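Local coordinates for putative silent information regulator 2,Putative silent information regulator 2 (PDB 5OL0), which probably deacetylates acetyl-lysine side chains of proteins in an NAD-dependent reaction, as a zinc-containing class I sirtuin of Leishmania infantum, at residues H108-I111 with R112-D116. Residues are numbered along the deposited sequence; the frame is centred on the assembly and turned at random.
Sequences HHFI and RLLQD
Helix 106-116 of the Rossmann-like sirtuin domain carries Phe110 and Leu114 on successive turns, where they meet as an i to i+4 apolar pair. Leu114 lays its CG over one face of the Phe110 ring, 4.0 Å above the plane and displaced toward the rim; its CD1 comes within 3.8 Å of Phe110 CE2, and its CD2 approaches CZ. With Phe110 CG anti to the backbone N and beside the carbonyl carbon (chi1 -179°), the ring's far end comes back to Leu114 although the CB points away. The backbone is held by i to i+4 bonds: Leu114 N donates to Phe110 O at 2.9 Å, while Arg112, Leu113 and Gln115 bond likewise to His108, His109 and Ile111.

Phe110, Ile111 and Leu114 are buried and apolar, whereas long polar chains suit the partly exposed Arg112 and Gln115. A bend at chi2 (63°) brings Arg112 NE to the exposed Asp116, forming a salt bridge to OD2 at 2.9 Å whose hydrogen-bond geometry is weak; Asp116 OD1 lies in plane at the guanidinium edge, its bond from NE also weak at 3.4 Å. Arg112 NH2 hydrogen-bonds Ala135 O after helix 131-134, and Gln115 ties down the same loop through Ser138 N and Gly136 O.

The side chain of His108, about 5 Å from that of Asp129, a probable NAD-binding residue, hydrogen-bonds Ser45 OG through NE2. Ile111 and Leu114 pack on Val38 of inner strand 36-40, Phe110 lies against helix 286-296, and His109 and Leu113 touch helix 300-308.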
loop_
_atom_site.group_PDB
_atom_site.type_symbol
_atom_site.label_atom_id
_atom_site.label_comp_id
_atom_site.label_asym_id
_atom_site.label_seq_id
_atom_site.Cartn_x
_atom_site.Cartn_y
_atom_site.Cartn_z
ATOM N N HIS A 108 8.067 2.810 6.003
ATOM C CA HIS A 108 8.213 1.363 6.011
ATOM C C HIS A 108 8.964 0.798 7.262
ATOM O O HIS A 108 8.573 -0.247 7.912
ATOM C CB HIS A 108 8.857 0.885 4.698
ATOM C CG HIS A 108 8.103 1.264 3.452
ATOM N ND1 HIS A 108 7.007 0.558 3.002
ATOM C CD2 HIS A 108 8.293 2.255 2.551
ATOM C CE1 HIS A 108 6.556 1.112 1.891
ATOM N NE2 HIS A 108 7.322 2.131 1.588
ATOM N N HIS A 109 10.069 1.454 7.576
ATOM C CA HIS A 109 10.831 1.137 8.773
ATOM C C HIS A 109 9.982 1.400 10.026
ATOM O O HIS A 109 10.059 0.648 10.964
ATOM C CB HIS A 109 12.122 1.969 8.827
ATOM C CG HIS A 109 13.135 1.547 7.812
ATOM N ND1 HIS A 109 13.588 0.254 7.731
ATOM C CD2 HIS A 109 13.765 2.235 6.835
ATOM C CE1 HIS A 109 14.465 0.169 6.755
ATOM N NE2 HIS A 109 14.618 1.361 6.220
ATOM N N PHE A 110 9.215 2.480 10.037
ATOM C CA PHE A 110 8.343 2.755 11.174
ATOM C C PHE A 110 7.383 1.600 11.459
ATOM O O PHE A 110 7.145 1.251 12.586
ATOM C CB PHE A 110 7.584 4.077 10.977
ATOM C CG PHE A 110 6.682 4.438 12.121
ATOM C CD1 PHE A 110 7.216 4.820 13.339
ATOM C CD2 PHE A 110 5.296 4.441 11.981
ATOM C CE1 PHE A 110 6.415 5.150 14.415
ATOM C CE2 PHE A 110 4.472 4.819 13.046
ATOM C CZ PHE A 110 5.031 5.149 14.282
ATOM N N ILE A 111 6.778 1.066 10.412
ATOM C CA ILE A 111 5.860 0.004 10.607
ATOM C C ILE A 111 6.575 -1.226 11.219
ATOM O O ILE A 111 6.018 -1.965 12.030
ATOM C CB ILE A 111 5.153 -0.336 9.223
ATOM C CG1 ILE A 111 4.331 0.841 8.725
ATOM C CG2 ILE A 111 4.290 -1.552 9.397
ATOM C CD1 ILE A 111 3.815 0.690 7.301
ATOM N N ARG A 112 7.768 -1.514 10.720
ATOM C CA ARG A 112 8.568 -2.508 11.322
ATOM C C ARG A 112 8.765 -2.219 12.814
ATOM O O ARG A 112 8.676 -3.151 13.646
ATOM C CB ARG A 112 9.895 -2.598 10.611
ATOM C CG ARG A 112 11.002 -3.376 11.319
ATOM C CD ARG A 112 10.613 -4.801 11.484
ATOM N NE ARG A 112 11.634 -5.603 12.170
ATOM C CZ ARG A 112 12.830 -5.998 11.658
ATOM N NH1 ARG A 112 13.625 -6.776 12.389
ATOM N NH2 ARG A 112 13.267 -5.629 10.452
ATOM N N LEU A 113 9.086 -0.987 13.165
ATOM C CA LEU A 113 9.183 -0.661 14.601
ATOM C C LEU A 113 7.894 -0.921 15.352
ATOM O O LEU A 113 7.961 -1.433 16.463
ATOM C CB LEU A 113 9.588 0.765 14.826
ATOM C CG LEU A 113 10.956 1.135 14.263
ATOM C CD1 LEU A 113 11.213 2.588 14.670
ATOM C CD2 LEU A 113 12.093 0.206 14.681
ATOM N N LEU A 114 6.719 -0.586 14.769
ATOM C CA LEU A 114 5.489 -0.879 15.491
ATOM C C LEU A 114 5.402 -2.382 15.753
ATOM O O LEU A 114 4.977 -2.786 16.797
ATOM C CB LEU A 114 4.241 -0.438 14.734
ATOM C CG LEU A 114 4.111 1.085 14.555
ATOM C CD1 LEU A 114 2.867 1.432 13.719
ATOM C CD2 LEU A 114 4.063 1.781 15.918
ATOM N N GLN A 115 5.821 -3.198 14.803
ATOM C CA GLN A 115 5.754 -4.638 14.981
ATOM C C GLN A 115 6.654 -5.067 16.106
ATOM O O GLN A 115 6.250 -5.807 16.991
ATOM C CB GLN A 115 6.197 -5.353 13.720
ATOM C CG GLN A 115 6.538 -6.835 13.842
ATOM C CD GLN A 115 7.057 -7.309 12.510
ATOM O OE1 GLN A 115 6.314 -7.367 11.521
ATOM N NE2 GLN A 115 8.353 -7.555 12.443
ATOM N N ASP A 116 7.875 -4.590 16.066
ATOM C CA ASP A 116 8.831 -4.946 17.138
ATOM C C ASP A 116 8.435 -4.454 18.525
ATOM O O ASP A 116 8.843 -5.068 19.510
ATOM C CB ASP A 116 10.222 -4.515 16.780
ATOM C CG ASP A 116 10.742 -5.263 15.530
ATOM O OD1 ASP A 116 10.120 -6.266 15.104
ATOM O OD2 ASP A 116 11.750 -4.838 14.945
#